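Local coordinates for protein ribonucleoside-diphosphate reductase (Pseudomonas aeruginosa, PDB 5IM3) that probably supplies the precursors for DNA synthesis by reducing ribonucleoside diphosphates to deoxyribonucleotides, under allosteric control by nucleotides such as dATP, at residues A[307-310]-A[315-318]; A[487-492]-A[733-738]; A[833-838]-A[851-856]. One frame throughout, in Å; residues are numbered along the deposited sequence.

Contact 1 of 3, residues A[307-310]-A[315-318]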
ATOM      1  N   TYR A 307     -23.521 -44.796   2.949  1.00 60.90           N
ATOM      2  CA  TYR A 307     -23.786 -45.726   1.857  1.00 59.62           C
ATOM      3  C   TYR A 307     -24.531 -46.989   2.265  1.00 60.29           C
ATOM      4  O   TYR A 307     -25.304 -47.513   1.458  1.00 58.23           O
ATOM      5  CB  TYR A 307     -22.472 -46.116   1.169  1.00 61.10           C
ATOM      6  CG  TYR A 307     -21.918 -45.007   0.301  1.00 59.58           C
ATOM      7  CD1 TYR A 307     -22.239 -44.930  -1.047  1.00 60.60           C
ATOM      8  CD2 TYR A 307     -21.093 -44.025   0.835  1.00 60.37           C
ATOM      9  CE1 TYR A 307     -21.745 -43.914  -1.844  1.00 59.17           C
ATOM     10  CE2 TYR A 307     -20.594 -43.002   0.045  1.00 59.27           C
ATOM     11  CZ  TYR A 307     -20.925 -42.954  -1.292  1.00 59.88           C
ATOM     12  OH  TYR A 307     -20.438 -41.944  -2.090  1.00 61.42           O
ATOM     13  N   PHE A 308     -24.336 -47.496   3.480  1.00 58.15           N
ATOM     14  CA  PHE A 308     -25.026 -48.714   3.888  1.00 55.74           C
ATOM     15  C   PHE A 308     -26.523 -48.468   4.027  1.00 56.19           C
ATOM     16  O   PHE A 308     -26.956 -47.455   4.583  1.00 56.45           O
ATOM     17  CB  PHE A 308     -24.462 -49.233   5.215  1.00 56.51           C
ATOM     18  CG  PHE A 308     -23.072 -49.811   5.113  1.00 53.94           C
ATOM     19  CD1 PHE A 308     -22.527 -50.156   3.885  1.00 52.87           C
ATOM     20  CD2 PHE A 308     -22.315 -50.021   6.255  1.00 54.41           C
ATOM     21  CE1 PHE A 308     -21.259 -50.687   3.799  1.00 53.51           C
ATOM     22  CE2 PHE A 308     -21.042 -50.554   6.175  1.00 55.58           C
ATOM     23  CZ  PHE A 308     -20.514 -50.887   4.946  1.00 55.14           C
ATOM     24  N   ILE A 309     -27.317 -49.414   3.516  1.00 57.94           N
ATOM     25  CA  ILE A 309     -28.767 -49.315   3.617  1.00 59.69           C
ATOM     26  C   ILE A 309     -29.186 -49.442   5.076  1.00 60.27           C
ATOM     27  O   ILE A 309     -28.579 -50.179   5.864  1.00 60.88           O
ATOM     28  CB  ILE A 309     -29.446 -50.388   2.745  1.00 62.23           C
ATOM     29  CG1 ILE A 309     -29.084 -50.199   1.265  1.00 60.70           C
ATOM     30  CG2 ILE A 309     -30.963 -50.358   2.928  1.00 62.13           C
ATOM     31  CD1 ILE A 309     -29.582 -48.920   0.663  1.00 60.75           C
ATOM     32  N   HIS A 310     -30.250 -48.729   5.439  1.00 58.04           N
ATOM     33  CA  HIS A 310     -30.664 -48.620   6.830  1.00 61.93           C
ATOM     34  C   HIS A 310     -32.169 -48.418   6.908  1.00 64.21           C
ATOM     35  O   HIS A 310     -32.818 -48.041   5.930  1.00 63.29           O
ATOM     36  CB  HIS A 310     -29.947 -47.458   7.522  1.00 62.98           C
ATOM     37  CG  HIS A 310     -30.055 -46.164   6.776  1.00 63.15           C
ATOM     38  ND1 HIS A 310     -31.097 -45.281   6.961  1.00 63.61           N
ATOM     39  CD2 HIS A 310     -29.263 -45.616   5.824  1.00 61.16           C
ATOM     40  CE1 HIS A 310     -30.935 -44.240   6.164  1.00 63.12           C
ATOM     41  NE2 HIS A 310     -29.830 -44.419   5.464  1.00 61.46           N
ATOM     42  N   ARG A 315     -28.491 -49.440  10.580  1.00 73.08           N
ATOM     43  CA  ARG A 315     -27.821 -50.016   9.421  1.00 70.22           C
ATOM     44  C   ARG A 315     -27.917 -51.535   9.493  1.00 69.64           C
ATOM     45  O   ARG A 315     -27.406 -52.150  10.435  1.00 71.14           O
ATOM     46  CB  ARG A 315     -26.358 -49.579   9.369  1.00 70.50           C
ATOM     47  CG  ARG A 315     -26.114 -48.251   8.664  1.00 70.50           C
ATOM     48  CD  ARG A 315     -26.728 -47.084   9.413  1.00 72.21           C
ATOM     49  NE  ARG A 315     -26.267 -45.802   8.884  1.00 73.23           N
ATOM     50  CZ  ARG A 315     -26.837 -44.630   9.150  1.00 75.26           C
ATOM     51  NH1 ARG A 315     -27.903 -44.567   9.938  1.00 76.33           N
ATOM     52  NH2 ARG A 315     -26.341 -43.518   8.619  1.00 74.56           N
ATOM     53  N   PHE A 316     -28.573 -52.142   8.502  1.00 64.08           N
ATOM     54  CA  PHE A 316     -28.664 -53.596   8.427  1.00 63.82           C
ATOM     55  C   PHE A 316     -28.002 -54.146   7.167  1.00 61.69           C
ATOM     56  O   PHE A 316     -28.324 -55.258   6.738  1.00 63.51           O
ATOM     57  CB  PHE A 316     -30.122 -54.054   8.525  1.00 64.40           C
ATOM     58  CG  PHE A 316     -30.987 -53.618   7.374  1.00 64.60           C
ATOM     59  CD1 PHE A 316     -31.564 -52.358   7.357  1.00 64.62           C
ATOM     60  CD2 PHE A 316     -31.242 -54.480   6.319  1.00 64.38           C
ATOM     61  CE1 PHE A 316     -32.367 -51.962   6.303  1.00 63.74           C
ATOM     62  CE2 PHE A 316     -32.045 -54.090   5.264  1.00 64.36           C
ATOM     63  CZ  PHE A 316     -32.608 -52.830   5.255  1.00 64.00           C
ATOM     64  N   GLU A 317     -27.067 -53.399   6.580  1.00 62.06           N
ATOM     65  CA  GLU A 317     -26.288 -53.853   5.432  1.00 61.41           C
ATOM     66  C   GLU A 317     -24.819 -53.909   5.836  1.00 60.35           C
ATOM     67  O   GLU A 317     -24.209 -52.871   6.117  1.00 57.73           O
ATOM     68  CB  GLU A 317     -26.491 -52.928   4.232  1.00 60.00           C
ATOM     69  CG  GLU A 317     -25.828 -53.416   2.955  1.00 61.54           C
ATOM     70  CD  GLU A 317     -26.155 -52.544   1.757  1.00 62.40           C
ATOM     71  OE1 GLU A 317     -26.200 -51.303   1.913  1.00 62.34           O
ATOM     72  OE2 GLU A 317     -26.372 -53.102   0.660  1.00 60.53           O
ATOM     73  N   LEU A 318     -24.255 -55.117   5.861  1.00 59.20           N
ATOM     74  CA  LEU A 318     -22.857 -55.306   6.220  1.00 59.56           C
ATOM     75  C   LEU A 318     -21.948 -55.074   5.015  1.00 57.98           C
ATOM     76  O   LEU A 318     -22.388 -55.163   3.867  1.00 61.37           O
ATOM     77  CB  LEU A 318     -22.646 -56.708   6.784  1.00 60.78           C
ATOM     78  CG  LEU A 318     -23.127 -56.890   8.227  1.00 61.58           C
ATOM     79  CD1 LEU A 318     -23.182 -58.356   8.619  1.00 61.51           C
ATOM     80  CD2 LEU A 318     -22.225 -56.119   9.185  1.00 61.63           C
TER
HETATM   81  O   HOH W   1     -25.612 -45.315   5.701  1.00 51.20           O
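Ile-309 and His-310 meet Arg-315, Phe-316 and Glu-317 in a mostly buried contact between the two arms of a short beta hairpin that joins helix 297-307 to helix 319-330. His-310 and Arg-315 form a non-hydrogen-bonded antiparallel pair, their side chains on the same face of the ladder and pointing the same way. The guanidinium of Arg-315 lies flat on the imidazole, centres 4.5 Å apart and planes at 21°. The bend at chi2, 66°, runs the arginine chain beside His-310 CB and lays the guanidinium on the ring; the carbonyls of Tyr-304 and Asp-305 also bind the group.

One residue along, Phe-316 N donates to Ile-309 O at 3.3 Å, in the carbonyl plane. Glu-317 reaches back with an extended chain, and its OE1 takes the Ile-309 N-H at 2.7 Å, nearly straight at 165° and on the anti side of the carboxylate. Its OE2 is salt-bridged to Arg-325, so both oxygens are held. Glu-317 O sits over one face of the Phe-308 ring, 3.4 Å from CG, while Ile-309 CG2 touches Phe-316 CZ at 3.8 Å. This is a beta-hairpin connection between two helices of the all-alpha domain of the reductase large chain.

Contact 2 of 3, residues A[487-492]-A[733-738]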
ATOM      1  N   ILE A 487     -11.967 -22.209 -24.700  1.00 44.07           N
ATOM      2  CA  ILE A 487     -10.945 -21.386 -25.342  1.00 44.92           C
ATOM      3  C   ILE A 487     -10.567 -22.019 -26.678  1.00 46.17           C
ATOM      4  O   ILE A 487     -10.085 -23.161 -26.691  1.00 44.68           O
ATOM      5  CB  ILE A 487      -9.706 -21.226 -24.451  1.00 43.81           C
ATOM      6  CG1 ILE A 487     -10.109 -20.726 -23.062  1.00 42.02           C
ATOM      7  CG2 ILE A 487      -8.717 -20.255 -25.100  1.00 42.89           C
ATOM      8  CD1 ILE A 487      -8.981 -20.773 -22.050  1.00 42.33           C
ATOM      9  N   PRO A 488     -10.740 -21.325 -27.803  1.00 47.24           N
ATOM     10  CA  PRO A 488     -10.218 -21.844 -29.072  1.00 47.60           C
ATOM     11  C   PRO A 488      -8.708 -21.682 -29.158  1.00 48.84           C
ATOM     12  O   PRO A 488      -8.121 -20.771 -28.571  1.00 47.22           O
ATOM     13  CB  PRO A 488     -10.925 -20.987 -30.132  1.00 48.96           C
ATOM     14  CG  PRO A 488     -12.002 -20.233 -29.403  1.00 47.93           C
ATOM     15  CD  PRO A 488     -11.537 -20.102 -27.998  1.00 47.48           C
ATOM     16  N   ASP A 489      -8.081 -22.586 -29.917  1.00 49.95           N
ATOM     17  CA  ASP A 489      -6.638 -22.504 -30.130  1.00 52.78           C
ATOM     18  C   ASP A 489      -6.237 -21.141 -30.676  1.00 52.10           C
ATOM     19  O   ASP A 489      -5.177 -20.611 -30.324  1.00 51.24           O
ATOM     20  CB  ASP A 489      -6.184 -23.608 -31.089  1.00 55.67           C
ATOM     21  CG  ASP A 489      -5.985 -24.944 -30.398  1.00 56.10           C
ATOM     22  OD1 ASP A 489      -6.360 -25.070 -29.213  1.00 55.19           O
ATOM     23  OD2 ASP A 489      -5.455 -25.871 -31.043  1.00 56.95           O
ATOM     24  N   LEU A 490      -7.073 -20.558 -31.538  1.00 51.34           N
ATOM     25  CA  LEU A 490      -6.710 -19.307 -32.191  1.00 51.41           C
ATOM     26  C   LEU A 490      -6.484 -18.199 -31.173  1.00 49.75           C
ATOM     27  O   LEU A 490      -5.596 -17.359 -31.350  1.00 51.85           O
ATOM     28  CB  LEU A 490      -7.794 -18.904 -33.191  1.00 51.52           C
ATOM     29  CG  LEU A 490      -7.494 -17.691 -34.068  1.00 52.13           C
ATOM     30  CD1 LEU A 490      -6.294 -17.950 -34.958  1.00 53.33           C
ATOM     31  CD2 LEU A 490      -8.709 -17.343 -34.906  1.00 53.22           C
ATOM     32  N   PHE A 491      -7.273 -18.179 -30.097  1.00 49.60           N
ATOM     33  CA  PHE A 491      -7.074 -17.162 -29.070  1.00 50.43           C
ATOM     34  C   PHE A 491      -5.690 -17.288 -28.447  1.00 51.15           C
ATOM     35  O   PHE A 491      -4.966 -16.296 -28.309  1.00 52.37           O
ATOM     36  CB  PHE A 491      -8.154 -17.262 -27.994  1.00 47.66           C
ATOM     37  CG  PHE A 491      -7.908 -16.360 -26.815  1.00 47.08           C
ATOM     38  CD1 PHE A 491      -8.163 -14.999 -26.898  1.00 47.14           C
ATOM     39  CD2 PHE A 491      -7.409 -16.868 -25.629  1.00 47.32           C
ATOM     40  CE1 PHE A 491      -7.929 -14.166 -25.817  1.00 46.32           C
ATOM     41  CE2 PHE A 491      -7.172 -16.037 -24.544  1.00 47.11           C
ATOM     42  CZ  PHE A 491      -7.435 -14.686 -24.640  1.00 45.23           C
ATOM     43  N   MET A 492      -5.305 -18.508 -28.063  1.00 52.60           N
ATOM     44  CA  MET A 492      -3.970 -18.720 -27.516  1.00 56.27           C
ATOM     45  C   MET A 492      -2.896 -18.350 -28.531  1.00 59.20           C
ATOM     46  O   MET A 492      -1.852 -17.798 -28.166  1.00 60.82           O
ATOM     47  CB  MET A 492      -3.808 -20.174 -27.074  1.00 56.22           C
ATOM     48  CG  MET A 492      -4.800 -20.624 -26.009  1.00 55.15           C
ATOM     49  SD  MET A 492      -4.718 -19.666 -24.486  1.00 54.24           S
ATOM     50  CE  MET A 492      -3.011 -19.934 -23.996  1.00 57.67           C
ATOM     51  N   GLU A 733      -0.268 -31.631 -36.195  1.00 85.65           N
ATOM     52  CA  GLU A 733      -0.343 -31.193 -37.586  1.00 90.86           C
ATOM     53  C   GLU A 733      -1.283 -30.007 -37.730  1.00 89.05           C
ATOM     54  O   GLU A 733      -0.946 -29.003 -38.369  1.00 90.51           O
ATOM     55  CB  GLU A 733      -0.807 -32.342 -38.481  1.00 95.05           C
ATOM     56  CG  GLU A 733       0.220 -33.438 -38.692  1.00100.02           C
ATOM     57  CD  GLU A 733      -0.170 -34.386 -39.811  1.00103.76           C
ATOM     58  OE1 GLU A 733      -1.164 -34.101 -40.514  1.00103.65           O
ATOM     59  OE2 GLU A 733       0.518 -35.415 -39.989  1.00106.04           O
ATOM     60  N   GLU A 734      -2.474 -30.106 -37.138  1.00 79.08           N
ATOM     61  CA  GLU A 734      -3.480 -29.063 -37.298  1.00 77.96           C
ATOM     62  C   GLU A 734      -3.006 -27.744 -36.699  1.00 73.73           C
ATOM     63  O   GLU A 734      -2.921 -26.725 -37.395  1.00 74.08           O
ATOM     64  CB  GLU A 734      -4.794 -29.510 -36.656  1.00 80.43           C
ATOM     65  CG  GLU A 734      -5.601 -30.493 -37.495  1.00 85.71           C
ATOM     66  CD  GLU A 734      -6.077 -29.890 -38.805  1.00 90.89           C
ATOM     67  OE1 GLU A 734      -5.337 -29.979 -39.809  1.00 93.68           O
ATOM     68  OE2 GLU A 734      -7.189 -29.316 -38.826  1.00 92.72           O
ATOM     69  N   ARG A 735      -2.692 -27.743 -35.402  1.00 69.68           N
ATOM     70  CA  ARG A 735      -2.316 -26.498 -34.737  1.00 66.54           C
ATOM     71  C   ARG A 735      -0.971 -25.985 -35.237  1.00 65.51           C
ATOM     72  O   ARG A 735      -0.790 -24.776 -35.411  1.00 65.51           O
ATOM     73  CB  ARG A 735      -2.277 -26.695 -33.223  1.00 63.19           C
ATOM     74  CG  ARG A 735      -2.035 -25.405 -32.456  1.00 62.41           C
ATOM     75  CD  ARG A 735      -1.743 -25.660 -30.993  1.00 60.49           C
ATOM     76  NE  ARG A 735      -2.875 -26.257 -30.293  1.00 58.56           N
ATOM     77  CZ  ARG A 735      -2.883 -26.542 -28.995  1.00 57.75           C
ATOM     78  NH1 ARG A 735      -1.818 -26.285 -28.248  1.00 58.46           N
ATOM     79  NH2 ARG A 735      -3.958 -27.084 -28.437  1.00 56.02           N
ATOM     80  N   GLY A 736      -0.021 -26.878 -35.457  1.00 61.70           N
ATOM     81  CA  GLY A 736       1.310 -26.495 -35.896  1.00 64.40           C
ATOM     82  C   GLY A 736       2.313 -26.634 -34.763  1.00 64.83           C
ATOM     83  O   GLY A 736       2.027 -26.300 -33.606  1.00 61.97           O
ATOM     84  N   ALA A 737       3.508 -27.128 -35.098  1.00 71.27           N
ATOM     85  CA  ALA A 737       4.530 -27.359 -34.085  1.00 71.91           C
ATOM     86  C   ALA A 737       4.958 -26.072 -33.392  1.00 71.90           C
ATOM     87  O   ALA A 737       5.527 -26.131 -32.297  1.00 72.06           O
ATOM     88  CB  ALA A 737       5.746 -28.041 -34.713  1.00 74.29           C
ATOM     89  N   LYS A 738       4.697 -24.914 -34.002  1.00 73.73           N
ATOM     90  CA  LYS A 738       5.052 -23.644 -33.380  1.00 73.57           C
ATOM     91  C   LYS A 738       4.273 -23.398 -32.096  1.00 70.71           C
ATOM     92  O   LYS A 738       4.721 -22.611 -31.254  1.00 70.41           O
ATOM     93  CB  LYS A 738       4.812 -22.500 -34.371  1.00 75.62           C
ATOM     94  CG  LYS A 738       5.364 -21.147 -33.930  1.00 76.53           C
ATOM     95  CD  LYS A 738       5.490 -20.176 -35.106  1.00 78.59           C
ATOM     96  CE  LYS A 738       4.338 -19.185 -35.166  1.00 77.60           C
ATOM     97  NZ  LYS A 738       4.381 -18.213 -34.037  1.00 77.61           N
TER
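Arg-735, in the last turn of helix 724-735, reaches across to Asp-489 in the first turn of helix 489-496. From CB, the arginine chain runs out with CG anti to the backbone N, and CB, CG and CD all pass alongside one carboxylate oxygen; CB is 3.9 Å from Asp-489 OD2 and CD 3.7 Å. The turn comes at chi3, -64°, which brings NE round to that same oxygen. NE donates to Asp-489 OD2 at 2.7 Å, a salt bridge bent to 140°. CZ lies beside the same atom, 3.4 Å from Asp-489 OD2. NH2 adds a weak bond to Asp-489 OD2 at 3.2 Å, while NH1 turns to the carbonyl of Trp-896.

The two flat groups stand at 89°, and NE meets OD2 from well above the carboxylate plane, so this is not the coplanar, bidentate pairing of a carboxylate with a guanidinium. Trp-896 serves both partners: its NE1 binds Asp-489 OD1, and its ring makes a cation-pi contact with Arg-735. With both residues buried, the opposite charges probably stabilise each other. It is a buried interhelical salt bridge in the barrel domain, whose core is a ten-stranded alpha-beta barrel.

Contact 3 of 3, residues A[833-838]-A[851-856]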
ATOM      1  N   SER A 833       5.242 -31.027   6.565  1.00 53.02           N
ATOM      2  CA  SER A 833       6.302 -30.846   5.581  1.00 54.72           C
ATOM      3  C   SER A 833       7.598 -31.464   6.095  1.00 56.02           C
ATOM      4  O   SER A 833       8.056 -31.137   7.194  1.00 56.90           O
ATOM      5  CB  SER A 833       6.500 -29.363   5.279  1.00 55.37           C
ATOM      6  OG  SER A 833       7.535 -29.176   4.330  1.00 56.60           O
ATOM      7  N   VAL A 834       8.180 -32.369   5.302  1.00 59.03           N
ATOM      8  CA  VAL A 834       9.479 -32.953   5.633  1.00 61.37           C
ATOM      9  C   VAL A 834      10.630 -32.101   5.130  1.00 66.11           C
ATOM     10  O   VAL A 834      11.791 -32.377   5.471  1.00 68.77           O
ATOM     11  CB  VAL A 834       9.623 -34.380   5.068  1.00 60.52           C
ATOM     12  CG1 VAL A 834       8.637 -35.315   5.750  1.00 60.32           C
ATOM     13  CG2 VAL A 834       9.429 -34.390   3.549  1.00 62.14           C
ATOM     14  N   GLN A 835      10.354 -31.083   4.321  1.00 67.80           N
ATOM     15  CA  GLN A 835      11.373 -30.103   3.996  1.00 73.96           C
ATOM     16  C   GLN A 835      11.885 -29.448   5.275  1.00 85.07           C
ATOM     17  O   GLN A 835      11.208 -29.416   6.307  1.00 95.56           O
ATOM     18  CB  GLN A 835      10.816 -29.043   3.044  1.00 69.63           C
ATOM     19  CG  GLN A 835      11.289 -29.180   1.599  1.00 67.16           C
ATOM     20  CD  GLN A 835      10.898 -30.503   0.968  1.00 63.46           C
ATOM     21  OE1 GLN A 835       9.805 -31.018   1.200  1.00 58.55           O
ATOM     22  NE2 GLN A 835      11.800 -31.065   0.172  1.00 66.71           N
ATOM     23  N   GLN A 836      13.112 -28.939   5.200  1.00 87.81           N
ATOM     24  CA  GLN A 836      13.722 -28.165   6.282  1.00 87.46           C
ATOM     25  C   GLN A 836      13.558 -28.843   7.644  1.00 85.98           C
ATOM     26  O   GLN A 836      13.341 -28.189   8.667  1.00 87.52           O
ATOM     27  CB  GLN A 836      13.173 -26.732   6.310  1.00 84.64           C
ATOM     28  CG  GLN A 836      11.727 -26.576   6.766  1.00 80.50           C
ATOM     29  CD  GLN A 836      11.308 -25.118   6.842  1.00 81.48           C
ATOM     30  OE1 GLN A 836      12.142 -24.216   6.738  1.00 84.31           O
ATOM     31  NE2 GLN A 836      10.012 -24.878   7.025  1.00 77.62           N
ATOM     32  N   ILE A 837      13.678 -30.167   7.670  1.00 84.04           N
ATOM     33  CA  ILE A 837      14.019 -30.886   8.893  1.00 84.65           C
ATOM     34  C   ILE A 837      15.272 -31.699   8.586  1.00 84.53           C
ATOM     35  O   ILE A 837      15.262 -32.561   7.698  1.00 82.47           O
ATOM     36  CB  ILE A 837      12.869 -31.753   9.431  1.00 82.38           C
ATOM     37  CG1 ILE A 837      12.784 -33.094   8.722  1.00 83.45           C
ATOM     38  CG2 ILE A 837      11.528 -31.014   9.327  1.00 80.24           C
ATOM     39  CD1 ILE A 837      11.539 -33.859   9.143  1.00 82.60           C
ATOM     40  N   GLU A 838      16.347 -31.391   9.306  1.00 84.37           N
ATOM     41  CA  GLU A 838      17.687 -31.841   8.936  1.00 87.29           C
ATOM     42  C   GLU A 838      17.805 -33.361   8.899  1.00 84.66           C
ATOM     43  O   GLU A 838      18.476 -33.916   8.023  1.00 85.02           O
ATOM     44  CB  GLU A 838      18.715 -31.253   9.910  1.00 92.41           C
ATOM     45  CG  GLU A 838      18.592 -31.747  11.362  1.00 96.07           C
ATOM     46  CD  GLU A 838      17.243 -31.433  11.991  1.00 96.77           C
ATOM     47  OE1 GLU A 838      16.701 -30.339  11.714  1.00 96.53           O
ATOM     48  OE2 GLU A 838      16.706 -32.285  12.730  1.00 97.48           O
ATOM     49  N   ALA A 851       2.019 -30.923  -2.262  1.00 48.64           N
ATOM     50  CA  ALA A 851       1.493 -30.334  -3.490  1.00 48.60           C
ATOM     51  C   ALA A 851       2.058 -28.943  -3.762  1.00 50.39           C
ATOM     52  O   ALA A 851       2.352 -28.600  -4.910  1.00 48.13           O
ATOM     53  CB  ALA A 851      -0.030 -30.280  -3.418  1.00 46.94           C
ATOM     54  N   PHE A 852       2.202 -28.115  -2.723  1.00 52.74           N
ATOM     55  CA  PHE A 852       2.671 -26.749  -2.928  1.00 53.39           C
ATOM     56  C   PHE A 852       4.187 -26.630  -2.986  1.00 55.85           C
ATOM     57  O   PHE A 852       4.690 -25.535  -3.256  1.00 57.82           O
ATOM     58  CB  PHE A 852       2.133 -25.830  -1.831  1.00 54.44           C
ATOM     59  CG  PHE A 852       0.804 -25.225  -2.163  1.00 54.49           C
ATOM     60  CD1 PHE A 852       0.688 -24.323  -3.207  1.00 54.75           C
ATOM     61  CD2 PHE A 852      -0.328 -25.555  -1.440  1.00 51.92           C
ATOM     62  CE1 PHE A 852      -0.526 -23.764  -3.526  1.00 54.33           C
ATOM     63  CE2 PHE A 852      -1.550 -24.997  -1.753  1.00 53.12           C
ATOM     64  CZ  PHE A 852      -1.650 -24.101  -2.799  1.00 53.70           C
ATOM     65  N   GLU A 853       4.927 -27.714  -2.746  1.00 58.26           N
ATOM     66  CA  GLU A 853       6.379 -27.701  -2.902  1.00 61.07           C
ATOM     67  C   GLU A 853       6.828 -28.667  -3.993  1.00 60.41           C
ATOM     68  O   GLU A 853       7.990 -29.077  -4.019  1.00 63.70           O
ATOM     69  CB  GLU A 853       7.078 -27.999  -1.569  1.00 61.77           C
ATOM     70  CG  GLU A 853       6.365 -28.985  -0.653  1.00 60.42           C
ATOM     71  CD  GLU A 853       6.708 -28.807   0.812  1.00 61.87           C
ATOM     72  OE1 GLU A 853       6.949 -27.657   1.240  1.00 65.94           O
ATOM     73  OE2 GLU A 853       6.713 -29.815   1.541  1.00 61.47           O
ATOM     74  N   VAL A 854       5.924 -29.032  -4.900  1.00 63.26           N
ATOM     75  CA  VAL A 854       6.270 -29.647  -6.177  1.00 63.11           C
ATOM     76  C   VAL A 854       6.034 -28.605  -7.260  1.00 62.32           C
ATOM     77  O   VAL A 854       4.953 -28.004  -7.324  1.00 61.00           O
ATOM     78  CB  VAL A 854       5.443 -30.916  -6.454  1.00 61.06           C
ATOM     79  CG1 VAL A 854       5.782 -31.478  -7.832  1.00 61.63           C
ATOM     80  CG2 VAL A 854       5.693 -31.968  -5.385  1.00 61.13           C
ATOM     81  N   GLU A 855       7.034 -28.392  -8.108  1.00 62.27           N
ATOM     82  CA  GLU A 855       6.897 -27.406  -9.168  1.00 63.36           C
ATOM     83  C   GLU A 855       5.773 -27.805 -10.114  1.00 61.27           C
ATOM     84  O   GLU A 855       5.603 -28.982 -10.448  1.00 60.43           O
ATOM     85  CB  GLU A 855       8.210 -27.254  -9.929  1.00 66.95           C
ATOM     86  CG  GLU A 855       9.350 -26.732  -9.076  1.00 69.31           C
ATOM     87  CD  GLU A 855      10.591 -26.454  -9.888  1.00 74.45           C
ATOM     88  OE1 GLU A 855      10.489 -25.696 -10.877  1.00 77.06           O
ATOM     89  OE2 GLU A 855      11.666 -26.995  -9.550  1.00 76.10           O
ATOM     90  N   THR A 856       4.998 -26.808 -10.542  1.00 57.38           N
ATOM     91  CA  THR A 856       3.801 -27.073 -11.331  1.00 52.61           C
ATOM     92  C   THR A 856       4.130 -27.770 -12.644  1.00 52.72           C
ATOM     93  O   THR A 856       3.309 -28.535 -13.161  1.00 52.88           O
ATOM     94  CB  THR A 856       3.062 -25.759 -11.590  1.00 54.37           C
ATOM     95  OG1 THR A 856       2.896 -25.057 -10.351  1.00 56.21           O
ATOM     96  CG2 THR A 856       1.692 -26.012 -12.202  1.00 51.14           C
TER
HETATM   97  O   HOH W   2       7.221 -32.062   2.676  1.00 53.65           O
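Glu-853 gives up most of the surface hidden here, with Gln-835 and Ser-833 next, and one oxygen of its carboxylate does nearly all the work. The glutamate chain is extended beyond CG and carries OE2 to Ser-833, whose OG donates to it at 3.0 Å on the syn lone pair. With OG anti to the backbone N, chi1 180°, the hydroxyl is turned toward Glu-853; it also receives a weak hydrogen bond from Gln-835 N. A water lies 2.6 Å from Glu-853 OE2, to which it can donate, and accepts from Val-834 N at 2.8 Å, linking carboxylate and backbone.

Gln-835 slides past Glu-853 in the opposite direction, its amide plane 73° from the carboxylate. Its OE1 comes within 3.3 Å of Glu-853 OE2; both atoms are acceptors, so this is not a hydrogen bond, and the approach is likely to be mildly unfavourable if the carboxylate is ionised. The other end of the amide, NE2, is held by the carbonyl of Lys-845. Segment 833-838 follows helix 821-829, and segment 851-856 leads into helix 856-866. The contact thus bridges the loops entering and leaving helix 842-847, at the surface of the barrel domain.

How the contacts relate
Contacts 1 and 2 are buried, while contact 3 lies at the surface. Contact 1 closes a local turn within the all-alpha domain range and mixes a backbone bond, a carboxylate-to-backbone bond, a flat stack and an apolar touch. Contact 2 reaches across some 240 residues with a single charged pair, and contact 3 joins nearby loops through one carboxylate, a hydroxyl and water; both belong to the barrel domain range. No two contacts share a helix or strand. Each uses an acidic side chain differently: for a backbone N-H, for an arginine, or for a serine. Centres of contacts 1 and 2 are about 52 Å apart; nearest atoms of contacts 2 and 3, about 14 Å.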